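Local coordinates for periplasmic binding protein (Sulfurospirillum deleyianum, PDB 4PAG) that probably serves as the periplasmic solute-binding component of an ABC transporter and holds a histidine in its ligand pocket, at residues 96-101 with 120-125; 189-194 with 268-273; 90-95 with 115-120; 22-27 with 72-77; 129-134 with 145-150. All blocks are in the same frame, centred on the assembly; numbering follows the deposited sequence. Where two conformers were deposited one is given.

From the N terminus, interaction 4 comes first and closes the long excursion between strand 23-25 and the loop at 72-77. Interactions 3 and 1 follow, and their segments alternate along the chain. Interaction 3 pairs strands 92-96 and 116-119, and interaction 1 joins the chain where it leaves the C-terminal ends of those strands; the two share Asn-120. Interaction 5 then closes a short turn between helices 127-138 and 141-163. Interaction 2 comes last and brings together loops 74 residues apart. Strand 23-25 lies beside strand 92-96, so interactions 3 and 4 meet in one sheet. Helix 127-138 of interaction 5 packs on strand 116-119. Phe-190 and Glu-193 connect interaction 2 to interaction 1.

Interaction 1: 96-101 with 120-125; sequences WDTPLL and NIDDSQ
The Trp-96 indole packs on Ile-121 where two loops leave the C-terminal ends of parallel strands 92-96 and 116-119, in one lobe of the periplasmic binding protein fold. Ile-121 CD1 lies over one face, 4.2 Å from the centroid of the Trp-96 five-membered ring, as a CH-pi contact. Thr-98 CG2 and Leu-101 CD1 sit on the opposite face, both toward the rim. Asp-122 takes the edge. Its OD1 accepts from Trp-96 NE1 at 3.2 Å, close to the indole plane and nearly straight at 167°. The carboxylate stands upright to the ring, with planes 83° apart. Its other oxygen holds the threonine: Thr-98 OG1 donates to Asp-122 OD2 at 2.6 Å, on the syn lone pair. With a donor on each oxygen, the carboxylate should have little freedom to rotate. Thr-98 OG1 points opposite its own backbone N (chi1 -168°), which leaves CG2 for the indole. Asp-97 is the centre of an inverse gamma turn, and its OD1 bonds to Asn-102. A water links the two backbones: it donates to Asn-120 OD1 and, at 2.7 Å, to Asp-97 O, and accepts from Ile-121 N at 2.8 Å.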
# COMPACT_ATOMS: atom_id res chain seq x y z
N TRP A 96 9.15 1.72 9.24
CA TRP A 96 8.10 0.71 9.10
C TRP A 96 8.30 -0.36 10.18
O TRP A 96 9.30 -1.07 10.18
CB TRP A 96 8.20 0.15 7.68
CG TRP A 96 7.21 -0.87 7.25
CD1 TRP A 96 6.14 -1.36 7.94
CD2 TRP A 96 7.20 -1.51 5.97
NE1 TRP A 96 5.47 -2.29 7.18
CE2 TRP A 96 6.11 -2.40 5.97
CE3 TRP A 96 8.02 -1.45 4.85
CZ2 TRP A 96 5.80 -3.20 4.86
CZ3 TRP A 96 7.72 -2.24 3.75
CH2 TRP A 96 6.62 -3.11 3.77
N ASP A 97 7.36 -0.44 11.12
CA ASP A 97 7.43 -1.39 12.24
C ASP A 97 6.86 -2.74 11.82
O ASP A 97 5.66 -2.98 11.99
CB ASP A 97 6.66 -0.83 13.45
CG ASP A 97 6.67 -1.76 14.66
OD1 ASP A 97 7.32 -2.83 14.62
OD2 ASP A 97 6.03 -1.41 15.67
N THR A 98 7.70 -3.60 11.28
CA THR A 98 7.27 -4.94 10.86
C THR A 98 8.42 -5.93 11.13
O THR A 98 9.59 -5.58 10.94
CB THR A 98 6.79 -4.94 9.39
OG1 THR A 98 6.10 -6.16 9.07
CG2 THR A 98 7.94 -4.72 8.42
N PRO A 99 8.09 -7.14 11.63
CA PRO A 99 9.13 -8.03 12.17
C PRO A 99 10.24 -8.42 11.20
O PRO A 99 11.38 -8.52 11.62
CB PRO A 99 8.37 -9.28 12.63
CG PRO A 99 6.93 -9.02 12.42
CD PRO A 99 6.73 -7.61 11.97
N LEU A 100 9.93 -8.61 9.92
CA LEU A 100 10.95 -8.96 8.94
C LEU A 100 11.92 -7.81 8.62
O LEU A 100 12.95 -8.06 8.00
CB LEU A 100 10.30 -9.49 7.66
CG LEU A 100 9.48 -10.78 7.82
CD1 LEU A 100 8.68 -11.05 6.56
CD2 LEU A 100 10.37 -11.97 8.15
N LEU A 101 11.60 -6.58 9.02
CA LEU A 101 12.49 -5.43 8.78
C LEU A 101 13.12 -4.79 10.02
O LEU A 101 14.11 -4.06 9.90
CB LEU A 101 11.76 -4.33 7.98
CG LEU A 101 11.37 -4.74 6.56
CD1 LEU A 101 10.47 -3.70 5.90
CD2 LEU A 101 12.59 -4.99 5.70
N ASN A 120 3.28 1.04 13.02
CA ASN A 120 2.78 -0.28 12.69
C ASN A 120 1.59 -0.18 11.73
O ASN A 120 0.48 0.14 12.14
CB ASN A 120 2.38 -1.01 13.97
CG ASN A 120 2.06 -2.47 13.73
OD1 ASN A 120 1.81 -2.89 12.60
ND2 ASN A 120 2.06 -3.25 14.79
N ILE A 121 1.83 -0.48 10.47
CA ILE A 121 0.82 -0.30 9.42
C ILE A 121 0.38 -1.59 8.74
O ILE A 121 -0.32 -1.56 7.72
CB ILE A 121 1.32 0.67 8.34
CG1 ILE A 121 2.70 0.24 7.84
CG2 ILE A 121 1.36 2.08 8.89
CD1 ILE A 121 3.07 0.80 6.49
N ASP A 122 0.78 -2.73 9.29
CA ASP A 122 0.49 -4.00 8.63
C ASP A 122 -1.02 -4.29 8.59
O ASP A 122 -1.55 -4.70 7.56
CB ASP A 122 1.27 -5.13 9.29
CG ASP A 122 2.75 -5.12 8.90
OD1 ASP A 122 3.18 -4.32 8.02
OD2 ASP A 122 3.50 -5.92 9.46
N ASP A 123 -1.70 -4.06 9.71
CA ASP A 123 -3.15 -4.11 9.75
C ASP A 123 -3.65 -2.77 9.25
O ASP A 123 -3.39 -1.74 9.86
CB ASP A 123 -3.64 -4.37 11.18
CG ASP A 123 -5.14 -4.65 11.27
OD1 ASP A 123 -5.92 -4.33 10.32
OD2 ASP A 123 -5.56 -5.19 12.32
N SER A 124 -4.38 -2.77 8.13
CA SER A 124 -4.86 -1.53 7.53
C SER A 124 -5.82 -0.75 8.45
O SER A 124 -5.97 0.47 8.31
CB SER A 124 -5.50 -1.78 6.16
OG SER A 124 -4.53 -2.22 5.20
N GLN A 125 -6.47 -1.45 9.38
CA GLN A 125 -7.32 -0.80 10.37
C GLN A 125 -6.53 0.18 11.25
O GLN A 125 -7.12 1.06 11.87
CB GLN A 125 -8.05 -1.84 11.23
CG GLN A 125 -8.78 -2.93 10.44
CD GLN A 125 -10.20 -2.56 10.06
OE1 GLN A 125 -10.93 -3.38 9.50
NE2 GLN A 125 -10.61 -1.35 10.38
O HOH W 1 3.78 -2.42 10.18

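Interaction 2: 189-194 with 268-273; sequences SFHSEP and WTDRPP
His-191 and Asp-270 form a His-carboxylate hydrogen bond that, in this periplasmic binding protein fold, ties the loop before helix 193-197 to the loop before helix 277-288. His-191 ND1 donates to Asp-270 OD1 at 2.7 Å. The bond is nearly straight, 167°, lies in the imidazole plane and uses the syn lone pair of the oxygen. The guanidinium of Arg-271 lies flat on one face of the imidazole, with the planes 8° apart. Its closest approach is Arg-271 NH1 to His-191 CE1, 3.3 Å. Phe-190 CE1 lies over the opposite face, so the imidazole is held between two neighbours. Nearby, Pro-273 CG touches Phe-190 CD1 at 3.8 Å, and Pro-194 CG rests 3.6 Å from Thr-269 O. A water donates to both His-191 O and Thr-269 O.

A second shell positions these groups. His-191 NE2 bonds to Val-211 O, and Asp-270 OD2 bonds to Tyr-175 OH. Asp-270 OD2 also forms a salt bridge with Arg-271 NE, and Glu-185 and Glu-177 form salt bridges with its NH2; together they probably balance the charge stacked on the imidazole. The Thr-269 side chain is about 10 Å from the bound histidine, so this contact lies near the ligand pocket without being part of it. Within segment 189-194 an ST turn fixes the backbone at the histidine: His-191 N donates to Ser-189 OG at 3.0 Å.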
# COMPACT_ATOMS: atom_id res chain seq x y z
N SER A 189 0.10 -12.41 4.76
CA SER A 189 1.27 -11.70 4.22
C SER A 189 0.95 -10.23 4.18
O SER A 189 -0.18 -9.86 3.86
CB SER A 189 1.58 -12.18 2.80
OG SER A 189 2.47 -11.30 2.12
N PHE A 190 1.93 -9.36 4.46
CA PHE A 190 1.65 -7.94 4.34
C PHE A 190 1.45 -7.49 2.88
O PHE A 190 0.92 -6.40 2.62
CB PHE A 190 2.59 -7.03 5.15
CG PHE A 190 4.05 -7.07 4.76
CD1 PHE A 190 4.49 -6.62 3.52
CD2 PHE A 190 5.01 -7.44 5.71
CE1 PHE A 190 5.85 -6.61 3.21
CE2 PHE A 190 6.36 -7.42 5.40
CZ PHE A 190 6.78 -7.01 4.14
N HIS A 191 1.82 -8.35 1.93
CA HIS A 191 1.58 -8.08 0.51
C HIS A 191 0.15 -8.38 0.04
O HIS A 191 -0.28 -7.82 -0.97
CB HIS A 191 2.58 -8.86 -0.33
CG HIS A 191 3.99 -8.38 -0.19
ND1 HIS A 191 4.39 -7.13 -0.59
CD2 HIS A 191 5.08 -8.98 0.33
CE1 HIS A 191 5.68 -6.98 -0.34
NE2 HIS A 191 6.12 -8.09 0.22
N SER A 192 -0.57 -9.25 0.75
CA SER A 192 -1.93 -9.65 0.37
C SER A 192 -3.03 -9.21 1.35
O SER A 192 -4.21 -9.46 1.11
CB SER A 192 -2.01 -11.17 0.21
OG SER A 192 -1.76 -11.82 1.44
N GLU A 193 -2.65 -8.53 2.43
CA GLU A 193 -3.59 -8.10 3.48
C GLU A 193 -4.93 -7.49 3.00
O GLU A 193 -5.97 -7.86 3.54
CB GLU A 193 -2.89 -7.13 4.44
CG GLU A 193 -3.71 -6.74 5.66
CD GLU A 193 -4.46 -5.42 5.50
OE1 GLU A 193 -4.25 -4.70 4.49
OE2 GLU A 193 -5.25 -5.08 6.41
N PRO A 194 -4.92 -6.56 2.01
CA PRO A 194 -6.18 -5.94 1.63
C PRO A 194 -7.13 -6.90 0.91
O PRO A 194 -8.33 -6.67 0.91
CB PRO A 194 -5.76 -4.81 0.69
CG PRO A 194 -4.42 -5.20 0.19
CD PRO A 194 -3.78 -5.94 1.32
N TRP A 268 -2.61 0.61 -5.66
CA TRP A 268 -3.78 0.51 -4.80
C TRP A 268 -3.71 -0.62 -3.78
O TRP A 268 -4.43 -0.57 -2.79
CB TRP A 268 -5.08 0.38 -5.62
CG TRP A 268 -5.54 1.66 -6.26
CD1 TRP A 268 -4.80 2.79 -6.49
CD2 TRP A 268 -6.85 1.94 -6.77
NE1 TRP A 268 -5.57 3.74 -7.09
CE2 TRP A 268 -6.83 3.25 -7.28
CE3 TRP A 268 -8.04 1.20 -6.84
CZ2 TRP A 268 -7.96 3.84 -7.85
CZ3 TRP A 268 -9.15 1.80 -7.41
CH2 TRP A 268 -9.10 3.10 -7.91
N THR A 269 -2.87 -1.64 -3.99
CA THR A 269 -2.87 -2.81 -3.08
C THR A 269 -1.52 -3.31 -2.54
O THR A 269 -1.50 -3.96 -1.50
CB THR A 269 -3.64 -4.01 -3.69
OG1 THR A 269 -2.86 -4.64 -4.71
CG2 THR A 269 -4.96 -3.57 -4.27
N ASP A 270 -0.41 -3.01 -3.22
CA ASP A 270 0.88 -3.65 -2.90
C ASP A 270 2.04 -2.98 -3.65
O ASP A 270 1.82 -2.25 -4.61
CB ASP A 270 0.78 -5.13 -3.30
CG ASP A 270 1.89 -5.98 -2.73
OD1 ASP A 270 2.55 -5.56 -1.75
OD2 ASP A 270 2.09 -7.10 -3.25
N ARG A 271 3.28 -3.21 -3.20
CA ARG A 271 4.47 -2.79 -3.94
C ARG A 271 4.49 -1.26 -4.13
O ARG A 271 4.69 -0.77 -5.24
CB ARG A 271 4.54 -3.50 -5.32
CG ARG A 271 4.29 -5.00 -5.29
CD ARG A 271 5.29 -5.76 -4.44
NE ARG A 271 4.85 -7.14 -4.20
CZ ARG A 271 5.59 -8.10 -3.63
NH1 ARG A 271 6.84 -7.87 -3.26
NH2 ARG A 271 5.06 -9.30 -3.44
N PRO A 272 4.31 -0.50 -3.04
CA PRO A 272 4.27 -0.91 -1.64
C PRO A 272 2.88 -1.12 -1.03
O PRO A 272 1.89 -0.56 -1.51
CB PRO A 272 4.90 0.28 -0.94
CG PRO A 272 4.37 1.44 -1.74
CD PRO A 272 4.30 0.97 -3.16
N PRO A 273 2.82 -1.88 0.07
CA PRO A 273 1.70 -1.77 1.00
C PRO A 273 1.64 -0.31 1.45
O PRO A 273 2.68 0.28 1.72
CB PRO A 273 2.09 -2.67 2.17
CG PRO A 273 3.26 -3.46 1.72
CD PRO A 273 3.90 -2.73 0.60
O HOH W 2 -2.46 -6.83 -2.07

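Interaction 3: 90-95 with 115-120; sequences PDVIIT and PALKVN
Thr-95 N donates to Leu-117 O at 2.7 Å, the shortest bond of the ladder between these strands. The donor lies in the carbonyl plane. Three more backbone bonds complete the parallel pairing. Ile-93 takes part in two of them: its N donates to Pro-115 O at 2.9 Å, and its O accepts from Leu-117 N at 2.9 Å. Val-119 N donates to Thr-95 O at 3.0 Å. The axes of the two short strands make an angle of 23°.

On one face Ile-94 meets Leu-117, with the two CD1 methyls 4.0 Å apart. Ile-94 turns its CG1 branch beside the backbone N, and chi2 of -61° then bends CD1 toward the leucine. Its other branch crosses Val-119 at a slant, with Ile-94 CG2 4.2 Å from Val-119 CG1. Val-92 meets Leu-117 at about a right angle, CG2 against CG. Tyr-133 of helix 127-138 covers Leu-117 and Val-119. On the other face Ile-93 CB packs on Ala-116 CB, under Leu-109 of helix 99-112. Packing is tight next to this pair, where Thr-95 OG1 comes within 3.0 Å of Lys-118 CB. The lysine chain then leads away, and its NZ bonds to Val-9 O. Strand 23-25 flanks strand 92-96 on its other edge. Helix 99-112 connects the two paired strands, so they form a beta-alpha-beta crossover within a parallel sheet covered by helices on both faces.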
# COMPACT_ATOMS: atom_id res chain seq x y z
N PRO A 90 17.88 14.84 8.37
CA PRO A 90 16.47 14.91 8.72
C PRO A 90 16.34 15.13 10.23
O PRO A 90 17.15 14.61 10.99
CB PRO A 90 15.95 13.53 8.33
CG PRO A 90 17.12 12.63 8.48
CD PRO A 90 18.34 13.45 8.14
N ASP A 91 15.34 15.91 10.65
CA ASP A 91 15.05 16.08 12.09
C ASP A 91 14.62 14.76 12.73
O ASP A 91 14.88 14.51 13.91
CB ASP A 91 13.96 17.13 12.31
CG ASP A 91 14.34 18.50 11.76
OD1 ASP A 91 15.51 18.90 11.92
OD2 ASP A 91 13.47 19.18 11.17
N VAL A 92 13.94 13.93 11.96
CA VAL A 92 13.47 12.64 12.44
C VAL A 92 13.32 11.68 11.26
O VAL A 92 13.12 12.11 10.12
CB VAL A 92 12.14 12.79 13.23
CG1 VAL A 92 11.01 13.21 12.31
CG2 VAL A 92 11.80 11.52 13.98
N ILE A 93 13.48 10.38 11.53
CA ILE A 93 13.24 9.33 10.55
C ILE A 93 12.04 8.52 11.04
O ILE A 93 11.97 8.16 12.21
CB ILE A 93 14.47 8.40 10.41
CG1 ILE A 93 15.67 9.19 9.88
CG2 ILE A 93 14.16 7.22 9.48
CD1 ILE A 93 16.97 8.42 9.88
N ILE A 94 11.10 8.27 10.14
CA ILE A 94 9.94 7.45 10.45
C ILE A 94 10.15 6.11 9.76
O ILE A 94 10.37 6.06 8.56
CB ILE A 94 8.64 8.09 9.93
CG1 ILE A 94 8.50 9.55 10.41
CG2 ILE A 94 7.45 7.27 10.37
CD1 ILE A 94 8.43 9.73 11.91
N THR A 95 10.07 5.02 10.53
CA THR A 95 10.29 3.69 9.99
C THR A 95 9.06 2.80 10.00
O THR A 95 8.06 3.08 10.68
CB THR A 95 11.45 2.96 10.70
OG1 THR A 95 11.02 2.48 11.98
CG2 THR A 95 12.64 3.87 10.87
N PRO A 115 17.33 10.71 15.47
CA PRO A 115 16.08 10.27 16.12
C PRO A 115 15.15 9.50 15.17
O PRO A 115 14.95 9.94 14.04
CB PRO A 115 15.43 11.59 16.53
CG PRO A 115 16.59 12.50 16.76
CD PRO A 115 17.60 12.13 15.72
N ALA A 116 14.60 8.38 15.62
CA ALA A 116 13.73 7.59 14.75
C ALA A 116 12.53 6.99 15.48
O ALA A 116 12.65 6.48 16.60
CB ALA A 116 14.53 6.50 14.05
N LEU A 117 11.37 7.08 14.82
CA LEU A 117 10.13 6.51 15.32
C LEU A 117 9.73 5.41 14.37
O LEU A 117 10.17 5.40 13.22
CB LEU A 117 9.03 7.56 15.35
CG LEU A 117 9.42 8.90 15.98
CD1 LEU A 117 8.27 9.88 15.91
CD2 LEU A 117 9.89 8.71 17.41
N LYS A 118 8.90 4.49 14.84
CA LYS A 118 8.37 3.46 13.97
C LYS A 118 6.86 3.38 14.09
O LYS A 118 6.30 3.63 15.16
CB LYS A 118 9.04 2.11 14.25
CG LYS A 118 8.77 1.47 15.61
CD LYS A 118 9.62 0.21 15.71
CE LYS A 118 9.11 -0.77 16.75
NZ LYS A 118 9.67 -0.49 18.10
N VAL A 119 6.21 3.03 12.98
CA VAL A 119 4.76 2.94 12.95
C VAL A 119 4.32 1.58 12.41
O VAL A 119 4.93 1.04 11.48
CB VAL A 119 4.14 4.09 12.12
CG1 VAL A 119 4.52 5.44 12.72
CG2 VAL A 119 4.56 4.02 10.66
N ASN A 120 3.28 1.04 13.02
CA ASN A 120 2.78 -0.28 12.69
C ASN A 120 1.59 -0.18 11.73
O ASN A 120 0.48 0.14 12.14
CB ASN A 120 2.38 -1.01 13.97
CG ASN A 120 2.06 -2.47 13.73
OD1 ASN A 120 1.81 -2.89 12.60
ND2 ASN A 120 2.06 -3.25 14.79

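Interaction 4: 22-27 with 72-77; sequences RIYGSA and GGWHGN
This contact lies at the C-terminal end of strand 23-25, an outer strand of the parallel sheet, where Tyr-24, Ser-26 and Ala-27 meet the loop 72-75. Tyr-24 OH donates to Gly-72 O at 2.6 Å. The hydroxyl sits 46° above the carbonyl plane, and Asn-46 ND2 is a second donor to the same oxygen. The tyrosine swings opposite its backbone N (chi1 169°), which carries the ring toward the loop. Its edge meets the indole, with Tyr-24 CE2 3.9 Å from Trp-74 CZ3. A phenylalanine here would remove the hydroxyl and would probably leave Gly-72 O with one donor fewer and the loop less firmly tied to the strand.

The backbone adds a second tie: Trp-74 N donates to Ser-26 O at 2.9 Å. Gly-73 CA packs 3.1 Å from the same Ser-26 O, and a CB on this residue would collide with that oxygen. Ser-26 CB touches Trp-74 CE3 at 3.5 Å. Ser-26 OG hydrogen-bonds to Trp-96 N and also to a water, which donates to Trp-74 O. Ala-27 CB approaches the His-75 ring, 3.9 Å from CD2.

Ala-27 is the N-cap residue of helix 28-37. Trp-74 NE1 bonds to Asp-108, and its indole packs on Lys-104, Thr-105 and Leu-109 of helix 99-112. Trp-74 also touches Leu-82 of helix 82-88, so the loop packs against helices 82-88 and 99-112 as well as the end of strand 23-25, while Tyr-24 reaches Ile-93 of the next strand.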
# COMPACT_ATOMS: atom_id res chain seq x y z
N ARG A 22 12.58 18.90 8.18
CA ARG A 22 13.24 17.88 7.36
C ARG A 22 12.88 16.51 7.91
O ARG A 22 13.09 16.24 9.09
CB ARG A 22 14.77 18.07 7.38
CG ARG A 22 15.24 19.47 6.98
CD ARG A 22 16.76 19.59 7.00
NE ARG A 22 17.40 18.74 5.98
CZ ARG A 22 17.51 19.05 4.69
NH1 ARG A 22 17.02 20.19 4.20
NH2 ARG A 22 18.10 18.20 3.86
N ILE A 23 12.34 15.64 7.06
CA ILE A 23 11.90 14.31 7.51
C ILE A 23 12.24 13.28 6.44
O ILE A 23 12.37 13.62 5.27
CB ILE A 23 10.38 14.31 7.84
CG1 ILE A 23 9.97 13.06 8.61
CG2 ILE A 23 9.54 14.43 6.57
CD1 ILE A 23 8.61 13.18 9.27
N TYR A 24 12.42 12.04 6.86
CA TYR A 24 12.73 10.95 5.95
C TYR A 24 11.92 9.73 6.38
O TYR A 24 11.85 9.40 7.56
CB TYR A 24 14.23 10.66 5.99
CG TYR A 24 14.67 9.39 5.30
CD1 TYR A 24 14.65 9.27 3.91
CD2 TYR A 24 15.14 8.31 6.04
CE1 TYR A 24 15.05 8.10 3.28
CE2 TYR A 24 15.56 7.14 5.42
CZ TYR A 24 15.51 7.04 4.04
OH TYR A 24 15.93 5.87 3.43
N GLY A 25 11.28 9.08 5.40
CA GLY A 25 10.59 7.82 5.63
C GLY A 25 11.47 6.67 5.20
O GLY A 25 12.14 6.75 4.18
N SER A 26 11.46 5.60 5.98
CA SER A 26 12.39 4.48 5.79
C SER A 26 12.09 3.60 4.57
O SER A 26 12.95 2.84 4.12
CB SER A 26 12.39 3.61 7.05
OG SER A 26 11.22 2.81 7.14
N ALA A 27 10.87 3.69 4.05
CA ALA A 27 10.42 2.85 2.95
C ALA A 27 9.19 3.48 2.28
O ALA A 27 8.55 4.34 2.86
CB ALA A 27 10.09 1.47 3.47
N GLY A 72 17.30 5.56 -1.04
CA GLY A 72 17.18 4.17 -0.65
C GLY A 72 16.30 3.99 0.57
O GLY A 72 15.66 4.93 1.03
N GLY A 73 16.27 2.78 1.10
CA GLY A 73 15.41 2.46 2.22
C GLY A 73 15.53 1.02 2.65
O GLY A 73 16.24 0.22 2.02
N TRP A 74 14.82 0.69 3.73
CA TRP A 74 14.79 -0.66 4.27
C TRP A 74 13.51 -1.34 3.83
O TRP A 74 12.46 -1.18 4.47
CB TRP A 74 14.83 -0.62 5.80
CG TRP A 74 16.10 -0.10 6.40
CD1 TRP A 74 17.19 -0.83 6.77
CD2 TRP A 74 16.40 1.26 6.75
NE1 TRP A 74 18.15 -0.01 7.33
CE2 TRP A 74 17.69 1.28 7.32
CE3 TRP A 74 15.70 2.46 6.62
CZ2 TRP A 74 18.30 2.46 7.77
CZ3 TRP A 74 16.31 3.64 7.06
CH2 TRP A 74 17.60 3.62 7.63
N HIS A 75 13.58 -2.06 2.71
CA HIS A 75 12.43 -2.77 2.15
C HIS A 75 12.91 -3.65 0.98
O HIS A 75 14.05 -3.54 0.53
CB HIS A 75 11.33 -1.80 1.69
CG HIS A 75 11.81 -0.78 0.71
ND1 HIS A 75 11.44 -0.78 -0.61
CD2 HIS A 75 12.67 0.26 0.86
CE1 HIS A 75 12.04 0.22 -1.23
NE2 HIS A 75 12.80 0.86 -0.36
N GLY A 76 12.03 -4.52 0.50
CA GLY A 76 12.38 -5.52 -0.52
C GLY A 76 13.09 -4.95 -1.74
O GLY A 76 12.65 -3.96 -2.33
N ASN A 77 14.21 -5.58 -2.11
CA ASN A 77 14.99 -5.19 -3.29
C ASN A 77 15.57 -3.77 -3.19
O ASN A 77 15.76 -3.10 -4.21
CB ASN A 77 14.14 -5.34 -4.56
CG ASN A 77 13.58 -6.74 -4.72
OD1 ASN A 77 12.37 -6.95 -4.61
ND2 ASN A 77 14.46 -7.70 -4.97
O HOH W 3 11.50 0.37 6.43

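Interaction 5: 129-134 with 145-150; sequences EVFRYL and NALANM
Helices 129-134 and 145-150 run antiparallel, 176° between their directions, with axes 8.1 Å apart. They belong to consecutive helices, 127-138 and 141-163, which form an alpha-alpha hairpin. The length of helix 141-163 is consistent with the long helix that links the two lobes in this family.

Phe-131 carries the apolar side of the contact. Leu-147 CB lies over its ring, 4.2 Å from the centroid of Phe-131, as a CH-pi contact. The tip of the leucine reaches further, to 3.7 Å between Leu-147 CD1 and Phe-131 CE1. The small Ala-148 lets the helices come close, and its CB lies 3.9 Å from Phe-131 CB. Met-33 and Ile-37 of helix 28-37 also touch Phe-131.

Arg-132 closes the other side. Its chain is extended from CG to NE and passes over Ala-148, with Arg-132 CG 3.7 Å from Ala-148 CB. The same methyl lies under one face of the guanidinium. One turn back, Glu-129 OE2 accepts from Arg-132 NH1 at 2.7 Å in a salt bridge. An alanine here would remove this arm and would probably leave Glu-129 without its charge partner and Ala-148 less well covered. Water bridges join the polar groups. Arg-132 NE donates to one water, which donates to Asn-145 O. Another water donates to both Arg-132 O and Asn-145 OD1, 2.8 Å from each.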
# COMPACT_ATOMS: atom_id res chain seq x y z
N GLU A 129 -5.13 5.82 13.31
CA GLU A 129 -4.27 6.19 14.42
C GLU A 129 -2.84 6.55 13.99
O GLU A 129 -2.23 7.46 14.56
CB GLU A 129 -4.29 5.13 15.52
CG GLU A 129 -5.52 5.24 16.42
CD GLU A 129 -5.58 6.57 17.17
OE1 GLU A 129 -4.62 6.90 17.90
OE2 GLU A 129 -6.58 7.30 17.02
N VAL A 130 -2.33 5.88 12.96
CA VAL A 130 -1.00 6.20 12.44
C VAL A 130 -0.98 7.59 11.80
O VAL A 130 -0.06 8.37 12.02
CB VAL A 130 -0.50 5.12 11.46
CG1 VAL A 130 0.80 5.55 10.77
CG2 VAL A 130 -0.28 3.81 12.20
N PHE A 131 -2.02 7.90 11.02
CA PHE A 131 -2.16 9.25 10.49
C PHE A 131 -2.19 10.32 11.60
O PHE A 131 -1.46 11.30 11.53
CB PHE A 131 -3.41 9.37 9.60
CG PHE A 131 -3.16 9.02 8.17
CD1 PHE A 131 -2.35 9.82 7.38
CD2 PHE A 131 -3.76 7.90 7.59
CE1 PHE A 131 -2.13 9.51 6.05
CE2 PHE A 131 -3.53 7.59 6.26
CZ PHE A 131 -2.72 8.39 5.49
N ARG A 132 -3.02 10.11 12.61
CA ARG A 132 -3.09 11.07 13.73
C ARG A 132 -1.72 11.23 14.44
O ARG A 132 -1.31 12.35 14.76
CB ARG A 132 -4.16 10.65 14.73
CG ARG A 132 -5.56 10.71 14.16
CD ARG A 132 -6.65 10.48 15.19
NE ARG A 132 -7.92 10.30 14.50
CZ ARG A 132 -8.55 9.14 14.32
NH1 ARG A 132 -8.07 7.99 14.82
NH2 ARG A 132 -9.70 9.13 13.65
N TYR A 133 -1.05 10.12 14.66
CA TYR A 133 0.28 10.10 15.27
C TYR A 133 1.26 10.93 14.45
O TYR A 133 1.94 11.79 14.98
CB TYR A 133 0.76 8.66 15.40
CG TYR A 133 2.14 8.50 16.01
CD1 TYR A 133 2.32 8.60 17.38
CD2 TYR A 133 3.25 8.21 15.21
CE1 TYR A 133 3.58 8.43 17.95
CE2 TYR A 133 4.51 8.05 15.77
CZ TYR A 133 4.66 8.15 17.14
OH TYR A 133 5.90 7.98 17.72
N LEU A 134 1.31 10.67 13.14
CA LEU A 134 2.20 11.43 12.27
C LEU A 134 1.86 12.92 12.21
O LEU A 134 2.75 13.76 12.10
CB LEU A 134 2.25 10.81 10.87
CG LEU A 134 2.97 9.47 10.79
CD1 LEU A 134 3.03 8.99 9.35
CD2 LEU A 134 4.37 9.55 11.38
N ASN A 145 -5.58 14.58 10.63
CA ASN A 145 -6.87 14.18 11.19
C ASN A 145 -7.98 14.06 10.12
O ASN A 145 -8.85 13.19 10.23
CB ASN A 145 -7.31 15.14 12.30
CG ASN A 145 -6.42 15.06 13.54
OD1 ASN A 145 -5.57 14.17 13.67
ND2 ASN A 145 -6.62 15.99 14.46
N ALA A 146 -7.96 14.93 9.11
CA ALA A 146 -8.92 14.84 8.01
C ALA A 146 -8.76 13.51 7.27
O ALA A 146 -9.74 12.81 7.00
CB ALA A 146 -8.75 16.00 7.04
N LEU A 147 -7.51 13.15 6.97
CA LEU A 147 -7.20 11.87 6.32
C LEU A 147 -7.59 10.68 7.17
O LEU A 147 -8.16 9.71 6.66
CB LEU A 147 -5.70 11.79 5.97
CG LEU A 147 -5.15 12.90 5.08
CD1 LEU A 147 -3.69 12.63 4.75
CD2 LEU A 147 -5.97 13.03 3.80
N ALA A 148 -7.29 10.77 8.47
CA ALA A 148 -7.63 9.73 9.43
C ALA A 148 -9.13 9.49 9.49
O ALA A 148 -9.57 8.35 9.57
CB ALA A 148 -7.09 10.07 10.82
N ASN A 149 -9.92 10.56 9.46
CA ASN A 149 -11.37 10.43 9.55
C ASN A 149 -11.97 9.71 8.34
O ASN A 149 -12.83 8.84 8.51
CB ASN A 149 -12.02 11.79 9.77
CG ASN A 149 -11.93 12.25 11.21
OD1 ASN A 149 -12.12 11.47 12.14
ND2 ASN A 149 -11.60 13.51 11.41
N MSE A 150 -11.50 10.03 7.14
CA MSE A 150 -11.95 9.32 5.92
C MSE A 150 -11.49 7.88 5.96
O MSE A 150 -12.27 6.97 5.65
CB MSE A 150 -11.48 9.98 4.62
CG MSE A 150 -12.06 9.22 3.42
SE MSE A 150 -11.68 10.12 1.70
CE MSE A 150 -13.12 11.45 1.81
O HOH W 4 -2.90 14.61 14.37
O HOH W 5 -9.43 12.06 12.92